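Local structure of beta-glucosidase (Saccharopolyspora erythraea D, 5M6G) at residues D326-S331 / I349-A354; G335-M340 / I366-R371; G420-A425 / W553-A558; A522-L527 / V534-V539. The protein probably hydrolyses terminal, non-reducing beta-D-glucosyl residues and releases beta-D-glucose, as a member of glycosyl hydrolase family 3. One frame throughout, in Å; residues are numbered along the deposited sequence.

Contact 1. Residues D326-S331 / I349-A354; sequences DEVRAS and IDYLRA. With MG (magnesium ion), chain B.
Val328 meets Tyr351 and Leu352 with its two methyl groups, one for each partner. CG2 of Val328 sits at the edge of the Tyr351 ring, near the ring plane, 4.0 Å from Tyr351 CD2. It also comes close to Tyr351 CB, and the two side chains cross at about a right angle. CG1 of Val328 turns to the other partner and lies 4.1 Å from Leu352 CD1. The torsion explains this split: with CG1 opposite the backbone N (chi1 176°), CG2 is opposite the carbonyl carbon, and the two methyls straddle adjacent residues of the facing helix. With an alanine here both methyls are gone, and a gap is likely to open beside the edge of the Tyr351 ring and the Leu352 methyl.

Around this apolar patch each helix has a salt bridge of its own, and one more joins the two helices just beyond segment 349-354: Arg329 NE to Glu355 of helix 345-357. Arg329 also reaches back one turn and grips Asp326 OD1 end-on, with NH1 at 2.8 Å and NH2 at 3.0 Å from that oxygen. On the other helix Arg353 NH1 bonds Asp350 OD1 at 2.9 Å. Glu327, next to Val328, binds a magnesium ion through both carboxylate oxygens, OE2 at 2.5 Å from the metal. Asp315, Asp318, Gln320, Asp322 and a water complete the site. Between these segments the contact is van der Waals only; the ionic tie between the helices comes from Arg329 and Glu355 beside it.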
loop_
_atom_site.group_PDB
_atom_site.type_symbol
_atom_site.label_atom_id
_atom_site.label_comp_id
_atom_site.label_asym_id
_atom_site.label_seq_id
_atom_site.Cartn_x
_atom_site.Cartn_y
_atom_site.Cartn_z
ATOM N N ASP A 326 27.059 -6.333 13.910
ATOM C CA ASP A 326 27.406 -5.120 13.172
ATOM C C ASP A 326 26.176 -4.489 12.527
ATOM O O ASP A 326 26.050 -3.261 12.472
ATOM C CB ASP A 326 28.441 -5.433 12.086
ATOM C CG ASP A 326 29.799 -5.802 12.646
ATOM O OD1 ASP A 326 30.056 -5.553 13.845
ATOM O OD2 ASP A 326 30.622 -6.333 11.871
ATOM N N GLU A 327 25.268 -5.314 12.009
ATOM C CA GLU A 327 24.090 -4.765 11.353
ATOM C C GLU A 327 23.124 -4.179 12.370
ATOM O O GLU A 327 22.531 -3.120 12.131
ATOM C CB GLU A 327 23.422 -5.838 10.495
ATOM C CG GLU A 327 24.221 -6.156 9.241
ATOM C CD GLU A 327 23.726 -7.390 8.529
ATOM O OE1 GLU A 327 23.521 -8.413 9.205
ATOM O OE2 GLU A 327 23.530 -7.338 7.293
ATOM N N VAL A 328 22.967 -4.842 13.518
ATOM C CA VAL A 328 22.190 -4.262 14.610
ATOM C C VAL A 328 22.751 -2.896 14.992
ATOM O O VAL A 328 22.024 -1.895 15.027
ATOM C CB VAL A 328 22.164 -5.220 15.815
ATOM C CG1 VAL A 328 21.435 -4.580 16.997
ATOM C CG2 VAL A 328 21.510 -6.547 15.424
ATOM N N ARG A 329 24.060 -2.831 15.263
ATOM C CA ARG A 329 24.689 -1.571 15.654
ATOM C C ARG A 329 24.469 -0.488 14.605
ATOM O O ARG A 329 24.049 0.631 14.930
ATOM C CB ARG A 329 26.187 -1.785 15.890
ATOM C CG ARG A 329 26.988 -0.505 16.188
ATOM C CD ARG A 329 28.506 -0.796 16.204
ATOM N NE ARG A 329 28.742 -2.159 16.672
ATOM C CZ ARG A 329 29.318 -3.119 15.956
ATOM N NH1 ARG A 329 29.777 -2.865 14.734
ATOM N NH2 ARG A 329 29.440 -4.337 16.473
ATOM N N ALA A 330 24.755 -0.799 13.338
ATOM C CA ALA A 330 24.683 0.225 12.300
ATOM C C ALA A 330 23.275 0.785 12.168
ATOM O O ALA A 330 23.092 1.994 11.973
ATOM C CB ALA A 330 25.152 -0.343 10.962
ATOM N N SER A 331 22.262 -0.079 12.279
ATOM C CA SER A 331 20.903 0.374 12.017
ATOM C C SER A 331 20.306 1.097 13.219
ATOM O O SER A 331 19.626 2.121 13.059
ATOM C CB SER A 331 20.033 -0.808 11.619
ATOM O OG SER A 331 18.864 -0.346 10.966
ATOM N N ILE A 349 17.453 -8.984 20.680
ATOM C CA ILE A 349 17.546 -8.370 22.000
ATOM C C ILE A 349 18.918 -8.627 22.613
ATOM O O ILE A 349 19.544 -7.712 23.165
ATOM C CB ILE A 349 16.406 -8.870 22.905
ATOM C CG1 ILE A 349 15.059 -8.343 22.386
ATOM C CG2 ILE A 349 16.653 -8.440 24.337
ATOM C CD1 ILE A 349 13.850 -9.012 23.003
ATOM N N ASP A 350 19.419 -9.863 22.503
ATOM C CA ASP A 350 20.735 -10.190 23.051
ATOM C C ASP A 350 21.831 -9.369 22.383
ATOM O O ASP A 350 22.712 -8.824 23.060
ATOM C CB ASP A 350 21.021 -11.685 22.899
ATOM C CG ASP A 350 20.205 -12.538 23.862
ATOM O OD1 ASP A 350 19.649 -11.978 24.826
ATOM O OD2 ASP A 350 20.132 -13.763 23.662
ATOM N N TYR A 351 21.791 -9.268 21.048
ATOM C CA TYR A 351 22.787 -8.473 20.332
ATOM C C TYR A 351 22.741 -7.014 20.764
ATOM O O TYR A 351 23.779 -6.398 21.014
ATOM C CB TYR A 351 22.572 -8.570 18.818
ATOM C CG TYR A 351 23.081 -9.834 18.160
ATOM C CD1 TYR A 351 23.728 -10.826 18.894
ATOM C CD2 TYR A 351 22.905 -10.036 16.798
ATOM C CE1 TYR A 351 24.185 -11.984 18.277
ATOM C CE2 TYR A 351 23.354 -11.185 16.174
ATOM C CZ TYR A 351 23.996 -12.153 16.914
ATOM O OH TYR A 351 24.441 -13.287 16.282
ATOM N N LEU A 352 21.540 -6.431 20.819
ATOM C CA LEU A 352 21.443 -5.013 21.149
ATOM C C LEU A 352 21.885 -4.758 22.583
ATOM O O LEU A 352 22.532 -3.745 22.864
ATOM C CB LEU A 352 20.015 -4.509 20.920
ATOM C CG LEU A 352 19.822 -2.994 21.022
ATOM C CD1 LEU A 352 20.929 -2.230 20.274
ATOM C CD2 LEU A 352 18.445 -2.591 20.500
ATOM N N ARG A 353 21.548 -5.670 23.501
ATOM C CA ARG A 353 22.001 -5.525 24.882
ATOM C C ARG A 353 23.520 -5.428 24.940
ATOM O O ARG A 353 24.073 -4.559 25.627
ATOM C CB ARG A 353 21.510 -6.691 25.737
ATOM C CG ARG A 353 21.741 -6.455 27.237
ATOM C CD ARG A 353 21.558 -7.714 28.064
ATOM N NE ARG A 353 20.168 -8.164 28.070
ATOM C CZ ARG A 353 19.723 -9.236 27.419
ATOM N NH1 ARG A 353 20.561 -9.984 26.712
ATOM N NH2 ARG A 353 18.444 -9.570 27.495
ATOM N N ALA A 354 24.212 -6.308 24.205
ATOM C CA ALA A 354 25.674 -6.292 24.205
ATOM C C ALA A 354 26.220 -5.006 23.599
ATOM O O ALA A 354 27.225 -4.474 24.071
ATOM C CB ALA A 354 26.219 -7.504 23.455
HETATM MG MG MG B . 23.240 -9.787 7.004
HETATM O O HOH W 1 24.411 -11.603 7.672
#

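Contact 2. Residues G335-M340 / I366-R371; sequences GIDMFM and IDDANR
Asp337 lays its side chain against Ala369, and its carboxylate stands obliquely to that of Asp368. The two carboxylate planes are 67° apart, and Asp337 OD1 is 3.6 Å from Asp368 OD2. Lys298 and Arg365 each form salt bridges with both of these oxygens, which probably offsets the closeness of like charges. With CG of Asp337 opposite its carbonyl carbon (chi1 -56°), OD1 comes to 3.3 Å from Ala369 CA. Asp337 CB lies 3.8 Å from Ala369 CB, so the small alanine lets the backbones approach closely. Asp337 OD2 accepts a bond from Val307 N. An asparagine in place of Asp337 would probably leave Lys298 and Arg365 with less negative charge to share and weaken the link to Asp368.

The turn leading to Asp337 starts at Gly335, whose positive phi ends helix 325-334 in a Schellman motif. Strand 339-341 follows; Phe339 makes backbone hydrogen bonds with Met67 and Gln69, and Met338 with Val307 and Ser309. Helix 363-379 thus packs on the entrance to a strand of the TIM-barrel-type N-terminal domain, while Ile366 touches helix 60-66, and Asp367 and Arg371 touch helix 47-57.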
loop_
_atom_site.group_PDB
_atom_site.type_symbol
_atom_site.label_atom_id
_atom_site.label_comp_id
_atom_site.label_asym_id
_atom_site.label_seq_id
_atom_site.Cartn_x
_atom_site.Cartn_y
_atom_site.Cartn_z
ATOM N N GLY A 335 19.421 5.650 13.713
ATOM C CA GLY A 335 18.268 6.366 14.221
ATOM C C GLY A 335 16.942 5.625 14.123
ATOM O O GLY A 335 15.912 6.207 14.476
ATOM N N ILE A 336 16.926 4.372 13.664
ATOM C CA ILE A 336 15.680 3.610 13.599
ATOM C C ILE A 336 15.241 3.207 15.005
ATOM O O ILE A 336 16.060 2.823 15.849
ATOM C CB ILE A 336 15.855 2.390 12.674
ATOM C CG1 ILE A 336 16.123 2.864 11.243
ATOM C CG2 ILE A 336 14.612 1.473 12.699
ATOM C CD1 ILE A 336 16.314 1.742 10.244
ATOM N N ASP A 337 13.939 3.287 15.267
ATOM C CA ASP A 337 13.395 3.066 16.607
ATOM C C ASP A 337 12.886 1.653 16.839
ATOM O O ASP A 337 13.034 1.121 17.945
ATOM C CB ASP A 337 12.253 4.045 16.879
ATOM C CG ASP A 337 12.670 5.481 16.701
ATOM O OD1 ASP A 337 13.704 5.881 17.285
ATOM O OD2 ASP A 337 11.979 6.206 15.956
ATOM N N MET A 338 12.247 1.047 15.839
ATOM C CA MET A 338 11.631 -0.263 15.990
ATOM C C MET A 338 12.051 -1.134 14.818
ATOM O O MET A 338 12.144 -0.661 13.682
ATOM C CB MET A 338 10.104 -0.157 16.053
ATOM C CG MET A 338 9.396 -1.504 16.133
ATOM S SD MET A 338 7.642 -1.337 16.493
ATOM C CE MET A 338 7.684 -1.080 18.272
ATOM N N PHE A 339 12.302 -2.409 15.088
ATOM C CA PHE A 339 12.897 -3.288 14.093
ATOM C C PHE A 339 11.948 -4.424 13.760
ATOM O O PHE A 339 11.583 -5.225 14.630
ATOM C CB PHE A 339 14.263 -3.767 14.573
ATOM C CG PHE A 339 15.240 -2.643 14.639
ATOM C CD1 PHE A 339 15.243 -1.783 15.727
ATOM C CD2 PHE A 339 16.056 -2.362 13.557
ATOM C CE1 PHE A 339 16.100 -0.697 15.754
ATOM C CE2 PHE A 339 16.913 -1.296 13.582
ATOM C CZ PHE A 339 16.935 -0.460 14.671
ATOM N N MET A 340 11.530 -4.454 12.500
ATOM C CA MET A 340 10.551 -5.409 12.002
ATOM C C MET A 340 11.290 -6.666 11.566
ATOM O O MET A 340 12.161 -6.600 10.692
ATOM C CB MET A 340 9.776 -4.800 10.833
ATOM C CG MET A 340 8.668 -5.685 10.276
ATOM S SD MET A 340 8.042 -4.998 8.722
ATOM C CE MET A 340 7.425 -3.418 9.267
ATOM N N ILE A 366 18.712 4.176 22.820
ATOM C CA ILE A 366 17.639 3.289 23.269
ATOM C C ILE A 366 16.504 4.095 23.885
ATOM O O ILE A 366 15.319 3.780 23.698
ATOM C CB ILE A 366 18.189 2.247 24.264
ATOM C CG1 ILE A 366 19.335 1.441 23.647
ATOM C CG2 ILE A 366 17.059 1.337 24.783
ATOM C CD1 ILE A 366 18.989 0.735 22.339
ATOM N N ASP A 367 16.843 5.134 24.657
ATOM C CA ASP A 367 15.807 5.942 25.294
ATOM C C ASP A 367 15.030 6.746 24.264
ATOM O O ASP A 367 13.808 6.904 24.381
ATOM C CB ASP A 367 16.421 6.881 26.337
ATOM C CG ASP A 367 16.812 6.169 27.623
ATOM O OD1 ASP A 367 16.428 4.999 27.814
ATOM O OD2 ASP A 367 17.507 6.801 28.456
ATOM N N ASP A 368 15.721 7.278 23.255
ATOM C CA ASP A 368 15.020 7.987 22.192
ATOM C C ASP A 368 14.032 7.063 21.485
ATOM O O ASP A 368 12.877 7.434 21.249
ATOM C CB ASP A 368 16.030 8.574 21.203
ATOM C CG ASP A 368 15.377 9.095 19.947
ATOM O OD1 ASP A 368 14.629 10.085 20.041
ATOM O OD2 ASP A 368 15.620 8.521 18.865
ATOM N N ALA A 369 14.466 5.844 21.147
ATOM C CA ALA A 369 13.565 4.915 20.470
ATOM C C ALA A 369 12.370 4.587 21.351
ATOM O O ALA A 369 11.227 4.540 20.876
ATOM C CB ALA A 369 14.314 3.638 20.083
ATOM N N ASN A 370 12.608 4.386 22.649
ATOM C CA ASN A 370 11.497 4.039 23.530
ATOM C C ASN A 370 10.558 5.211 23.732
ATOM O O ASN A 370 9.343 5.030 23.775
ATOM C CB ASN A 370 12.016 3.547 24.865
ATOM C CG ASN A 370 12.207 2.073 24.867
ATOM O OD1 ASN A 370 11.411 1.340 25.454
ATOM N ND2 ASN A 370 13.229 1.611 24.151
ATOM N N ARG A 371 11.097 6.417 23.885
ATOM C CA ARG A 371 10.218 7.576 24.017
ATOM C C ARG A 371 9.302 7.705 22.804
ATOM O O ARG A 371 8.101 7.985 22.940
ATOM C CB ARG A 371 11.062 8.830 24.197
ATOM C CG ARG A 371 10.287 10.081 24.516
ATOM C CD ARG A 371 11.251 11.126 25.057
ATOM N NE ARG A 371 12.110 10.551 26.089
ATOM C CZ ARG A 371 13.436 10.428 26.010
ATOM N NH1 ARG A 371 14.110 10.846 24.940
ATOM N NH2 ARG A 371 14.097 9.889 27.026
#

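Contact 3. Residues G420-A425 / W553-A558; sequences GVLPLA and WNALLA
Asn554, whose CB rests on Val421, has its amide held at both ends. Its OD1 accepts a hydrogen bond from Val534 N, and its ND2 bonds Asp419 OD2. Asp419 also receives Val421 N on its other oxygen, so it ties the start of the loop to the start of the strand. With the amide fixed, Asn554 CB lies 3.8 Å from Val421 CG1. The same methyl comes 3.6 Å from Ala555 CB. It reaches there because it is placed between the backbone N and the carbonyl carbon (chi1 58°), while CG2 is opposite the N.

Segment 553-558 opens a strand of the central sheet of the C-terminal alpha/beta domain. Strand 555-560 runs antiparallel to the edge strand 414-418 and parallel to 534-539. Segment 420-425 is the loop that leaves that edge strand and folds back over the sheet.

Leu422 adds the second apolar touch, with CD1 3.8 Å from Ala555 CB and CG close behind. Ala555 CB therefore meets both Val421 and Leu422. Val535 of the neighbouring strand touches both of these loop residues too, and Leu573 of helix 567-573 packs on Leu422. The peptide bond from Leu422 to Pro423 is cis, and Leu422 O is bonded by Asn418 ND2.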
loop_
_atom_site.group_PDB
_atom_site.type_symbol
_atom_site.label_atom_id
_atom_site.label_comp_id
_atom_site.label_asym_id
_atom_site.label_seq_id
_atom_site.Cartn_x
_atom_site.Cartn_y
_atom_site.Cartn_z
ATOM N N GLY A 420 -15.621 6.973 -30.546
ATOM C CA GLY A 420 -17.057 7.144 -30.488
ATOM C C GLY A 420 -17.761 5.914 -29.966
ATOM O O GLY A 420 -18.937 5.979 -29.607
ATOM N N VAL A 421 -17.051 4.781 -29.923
ATOM C CA VAL A 421 -17.654 3.555 -29.417
ATOM C C VAL A 421 -18.096 3.731 -27.968
ATOM O O VAL A 421 -19.120 3.168 -27.550
ATOM C CB VAL A 421 -16.686 2.364 -29.597
ATOM C CG1 VAL A 421 -15.351 2.623 -28.886
ATOM C CG2 VAL A 421 -17.331 1.064 -29.117
ATOM N N LEU A 422 -17.379 4.547 -27.195
ATOM C CA LEU A 422 -17.774 4.806 -25.809
ATOM C C LEU A 422 -18.459 6.167 -25.718
ATOM O O LEU A 422 -18.100 7.091 -26.448
ATOM C CB LEU A 422 -16.557 4.745 -24.869
ATOM C CG LEU A 422 -15.881 3.379 -24.697
ATOM C CD1 LEU A 422 -14.756 3.447 -23.650
ATOM C CD2 LEU A 422 -16.893 2.313 -24.315
ATOM N N PRO A 423 -19.460 6.293 -24.835
ATOM C CA PRO A 423 -19.983 5.232 -23.963
ATOM C C PRO A 423 -20.844 4.218 -24.710
ATOM O O PRO A 423 -21.486 4.556 -25.701
ATOM C CB PRO A 423 -20.827 5.996 -22.938
ATOM C CG PRO A 423 -21.227 7.242 -23.630
ATOM C CD PRO A 423 -20.111 7.590 -24.583
ATOM N N LEU A 424 -20.837 2.981 -24.232
ATOM C CA LEU A 424 -21.713 1.959 -24.782
ATOM C C LEU A 424 -23.149 2.218 -24.355
ATOM O O LEU A 424 -23.417 2.608 -23.215
ATOM C CB LEU A 424 -21.278 0.572 -24.308
ATOM C CG LEU A 424 -19.867 0.120 -24.678
ATOM C CD1 LEU A 424 -19.538 -1.170 -23.936
ATOM C CD2 LEU A 424 -19.709 -0.043 -26.183
ATOM N N ALA A 425 -24.080 1.988 -25.275
ATOM C CA ALA A 425 -25.487 2.161 -24.958
ATOM C C ALA A 425 -25.974 1.031 -24.066
ATOM O O ALA A 425 -25.423 -0.073 -24.060
ATOM C CB ALA A 425 -26.326 2.205 -26.238
ATOM N N TRP A 553 -7.269 0.007 -31.853
ATOM C CA TRP A 553 -8.286 -0.116 -30.818
ATOM C C TRP A 553 -9.263 1.047 -30.914
ATOM O O TRP A 553 -8.853 2.210 -30.897
ATOM C CB TRP A 553 -7.640 -0.147 -29.427
ATOM C CG TRP A 553 -6.606 -1.220 -29.273
ATOM C CD1 TRP A 553 -6.414 -2.299 -30.087
ATOM C CD2 TRP A 553 -5.615 -1.315 -28.239
ATOM N NE1 TRP A 553 -5.369 -3.063 -29.622
ATOM C CE2 TRP A 553 -4.862 -2.482 -28.487
ATOM C CE3 TRP A 553 -5.300 -0.533 -27.121
ATOM C CZ2 TRP A 553 -3.813 -2.885 -27.658
ATOM C CZ3 TRP A 553 -4.237 -0.929 -26.305
ATOM C CH2 TRP A 553 -3.513 -2.095 -26.579
ATOM N N ASN A 554 -10.558 0.737 -31.004
ATOM C CA ASN A 554 -11.540 1.812 -31.100
ATOM C C ASN A 554 -11.596 2.642 -29.829
ATOM O O ASN A 554 -11.871 3.848 -29.887
ATOM C CB ASN A 554 -12.910 1.231 -31.434
ATOM C CG ASN A 554 -12.904 0.507 -32.751
ATOM O OD1 ASN A 554 -12.579 -0.678 -32.815
ATOM N ND2 ASN A 554 -13.213 1.227 -33.826
ATOM N N ALA A 555 -11.356 2.025 -28.677
ATOM C CA ALA A 555 -11.236 2.777 -27.442
ATOM C C ALA A 555 -10.223 2.082 -26.557
ATOM O O ALA A 555 -10.010 0.872 -26.663
ATOM C CB ALA A 555 -12.571 2.914 -26.696
ATOM N N LEU A 556 -9.582 2.875 -25.700
ATOM C CA LEU A 556 -8.645 2.381 -24.702
ATOM C C LEU A 556 -8.985 3.046 -23.380
ATOM O O LEU A 556 -8.999 4.279 -23.293
ATOM C CB LEU A 556 -7.197 2.683 -25.100
ATOM C CG LEU A 556 -6.214 2.395 -23.964
ATOM C CD1 LEU A 556 -6.247 0.902 -23.620
ATOM C CD2 LEU A 556 -4.827 2.838 -24.344
ATOM N N LEU A 557 -9.258 2.233 -22.360
ATOM C CA LEU A 557 -9.565 2.710 -21.018
ATOM C C LEU A 557 -8.582 2.054 -20.063
ATOM O O LEU A 557 -8.457 0.825 -20.058
ATOM C CB LEU A 557 -11.008 2.374 -20.628
ATOM C CG LEU A 557 -11.474 2.811 -19.228
ATOM C CD1 LEU A 557 -11.807 4.304 -19.223
ATOM C CD2 LEU A 557 -12.666 1.974 -18.783
ATOM N N ALA A 558 -7.850 2.868 -19.304
ATOM C CA ALA A 558 -6.909 2.362 -18.307
ATOM C C ALA A 558 -7.634 2.256 -16.971
ATOM O O ALA A 558 -8.126 3.260 -16.447
ATOM C CB ALA A 558 -5.689 3.277 -18.185
#

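Contact 4. Residues A522-L527 / V534-V539; sequences ATIAKL and VVVVTV
Ile524 and Val536 meet at about a right angle, helix side chain across strand side chain. From CB, the Ile524 side chain divides into two branches. CG2 takes the position opposite the backbone N and packs against the indole of Trp553. CG1 leaves opposite the carbonyl carbon (chi1 -67°) and carries the chain onward, stretched out (chi2 169°), toward the sheet. The terminal CD1 makes the touch: it is 4.0 Å from Val536 CG2 and 4.1 Å from Val536 CG1. One methyl of the helix is therefore set against both methyls of the valine. Trp553 also touches Val536, so the isoleucine, the valine and the indole form one apolar cluster.

One turn further along the helix, Leu527 meets Val534. Here the valine does the reaching: Val534 CG2 lies 4.0 Å from Leu527 CB and 3.7 Å from Leu527 O. That carbonyl oxygen is bonded by Ser530 OG. The Leu527 side chain itself also packs on Ala494 and Ala496 of strand 493-499 and on Phe432 of strand 431-434. All four contacting residues are buried, and no hydrogen bond joins the two segments. Helix 518-528 connects the parallel neighbours 493-499 and 534-539 and covers them, which is the beta-alpha-beta crossover characteristic of the alpha/beta sandwich in the C-terminal domain of family 3 glycosidases.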
loop_
_atom_site.group_PDB
_atom_site.type_symbol
_atom_site.label_atom_id
_atom_site.label_comp_id
_atom_site.label_asym_id
_atom_site.label_seq_id
_atom_site.Cartn_x
_atom_site.Cartn_y
_atom_site.Cartn_z
ATOM N N ALA A 522 -3.384 -12.069 -28.717
ATOM C CA ALA A 522 -4.224 -13.005 -29.465
ATOM C C ALA A 522 -5.709 -12.705 -29.276
ATOM O O ALA A 522 -6.484 -12.727 -30.238
ATOM C CB ALA A 522 -3.919 -14.440 -29.029
ATOM N N THR A 523 -6.128 -12.438 -28.041
ATOM C CA THR A 523 -7.544 -12.185 -27.791
ATOM C C THR A 523 -8.004 -10.882 -28.436
ATOM O O THR A 523 -9.080 -10.831 -29.050
ATOM C CB THR A 523 -7.808 -12.177 -26.288
ATOM O OG1 THR A 523 -7.639 -13.504 -25.789
ATOM C CG2 THR A 523 -9.233 -11.715 -25.994
ATOM N N ILE A 524 -7.204 -9.819 -28.326
ATOM C CA ILE A 524 -7.585 -8.564 -28.968
ATOM C C ILE A 524 -7.636 -8.733 -30.483
ATOM O O ILE A 524 -8.534 -8.204 -31.147
ATOM C CB ILE A 524 -6.626 -7.432 -28.564
ATOM C CG1 ILE A 524 -6.762 -7.103 -27.075
ATOM C CG2 ILE A 524 -6.882 -6.198 -29.422
ATOM C CD1 ILE A 524 -5.643 -6.184 -26.556
ATOM N N ALA A 525 -6.677 -9.469 -31.054
ATOM C CA ALA A 525 -6.676 -9.673 -32.502
ATOM C C ALA A 525 -7.908 -10.450 -32.941
ATOM O O ALA A 525 -8.533 -10.125 -33.961
ATOM C CB ALA A 525 -5.399 -10.393 -32.935
ATOM N N LYS A 526 -8.289 -11.464 -32.166
ATOM C CA LYS A 526 -9.502 -12.214 -32.468
ATOM C C LYS A 526 -10.731 -11.313 -32.443
ATOM O O LYS A 526 -11.624 -11.450 -33.288
ATOM C CB LYS A 526 -9.653 -13.371 -31.483
ATOM C CG LYS A 526 -10.782 -14.328 -31.826
ATOM C CD LYS A 526 -10.853 -15.446 -30.805
ATOM C CE LYS A 526 -9.548 -16.224 -30.780
ATOM N NZ LYS A 526 -9.349 -16.953 -32.062
ATOM N N LEU A 527 -10.794 -10.381 -31.485
ATOM C CA LEU A 527 -11.927 -9.465 -31.409
ATOM C C LEU A 527 -11.910 -8.469 -32.558
ATOM O O LEU A 527 -12.958 -8.169 -33.138
ATOM C CB LEU A 527 -11.935 -8.706 -30.082
ATOM C CG LEU A 527 -12.108 -9.467 -28.766
ATOM C CD1 LEU A 527 -12.490 -8.493 -27.654
ATOM C CD2 LEU A 527 -13.126 -10.562 -28.899
ATOM N N VAL A 534 -13.950 -2.442 -30.953
ATOM C CA VAL A 534 -13.233 -3.088 -29.855
ATOM C C VAL A 534 -12.801 -2.038 -28.834
ATOM O O VAL A 534 -12.090 -1.081 -29.171
ATOM C CB VAL A 534 -12.025 -3.895 -30.356
ATOM C CG1 VAL A 534 -11.292 -4.532 -29.178
ATOM C CG2 VAL A 534 -12.481 -4.976 -31.332
ATOM N N VAL A 535 -13.225 -2.244 -27.594
ATOM C CA VAL A 535 -12.844 -1.448 -26.434
ATOM C C VAL A 535 -11.813 -2.251 -25.662
ATOM O O VAL A 535 -12.102 -3.365 -25.207
ATOM C CB VAL A 535 -14.062 -1.149 -25.543
ATOM C CG1 VAL A 535 -13.646 -0.386 -24.276
ATOM C CG2 VAL A 535 -15.137 -0.389 -26.323
ATOM N N VAL A 536 -10.620 -1.704 -25.493
ATOM C CA VAL A 536 -9.588 -2.378 -24.722
ATOM C C VAL A 536 -9.506 -1.729 -23.346
ATOM O O VAL A 536 -9.488 -0.497 -23.218
ATOM C CB VAL A 536 -8.235 -2.357 -25.454
ATOM C CG1 VAL A 536 -7.138 -2.899 -24.553
ATOM C CG2 VAL A 536 -8.341 -3.192 -26.750
ATOM N N VAL A 537 -9.482 -2.559 -22.315
ATOM C CA VAL A 537 -9.430 -2.106 -20.935
ATOM C C VAL A 537 -8.190 -2.720 -20.307
ATOM O O VAL A 537 -8.063 -3.947 -20.260
ATOM C CB VAL A 537 -10.698 -2.508 -20.165
ATOM C CG1 VAL A 537 -10.636 -1.973 -18.737
ATOM C CG2 VAL A 537 -11.932 -1.996 -20.892
ATOM N N THR A 538 -7.257 -1.878 -19.858
ATOM C CA THR A 538 -6.043 -2.387 -19.233
ATOM C C THR A 538 -6.266 -2.456 -17.726
ATOM O O THR A 538 -6.573 -1.444 -17.085
ATOM C CB THR A 538 -4.805 -1.538 -19.561
ATOM O OG1 THR A 538 -5.011 -0.170 -19.178
ATOM C CG2 THR A 538 -4.465 -1.624 -21.056
ATOM N N VAL A 539 -6.161 -3.657 -17.178
ATOM C CA VAL A 539 -6.077 -3.867 -15.738
ATOM C C VAL A 539 -4.609 -4.131 -15.452
ATOM O O VAL A 539 -4.085 -5.196 -15.797
ATOM C CB VAL A 539 -6.972 -5.026 -15.277
ATOM C CG1 VAL A 539 -6.692 -5.391 -13.796
ATOM C CG2 VAL A 539 -8.422 -4.652 -15.441
#

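The contacts form two pairs, one in each domain. Contacts 1 and 2 have centres 12 Å apart and touch through Ser331 OG, 3.4 Å from Phe339 CE2. Their segments alternate along the chain. Contacts 3 and 4 have centres 11 Å apart and share a sheet: Leu557 N is 2.9 Å from Val536 O, a probable hydrogen bond. Contact 4 is nested inside the loop closed by contact 3. Between the pairs the centres are 52 to 58 Å apart. The sorbitol pocket takes residues from both domains, including Asp310 and Glu505. Segment 335-340 ends at Met340, which touches the sorbitol, although contact 2 itself lies away from the pocket. Contact 1 supplies Glu327 to a magnesium site.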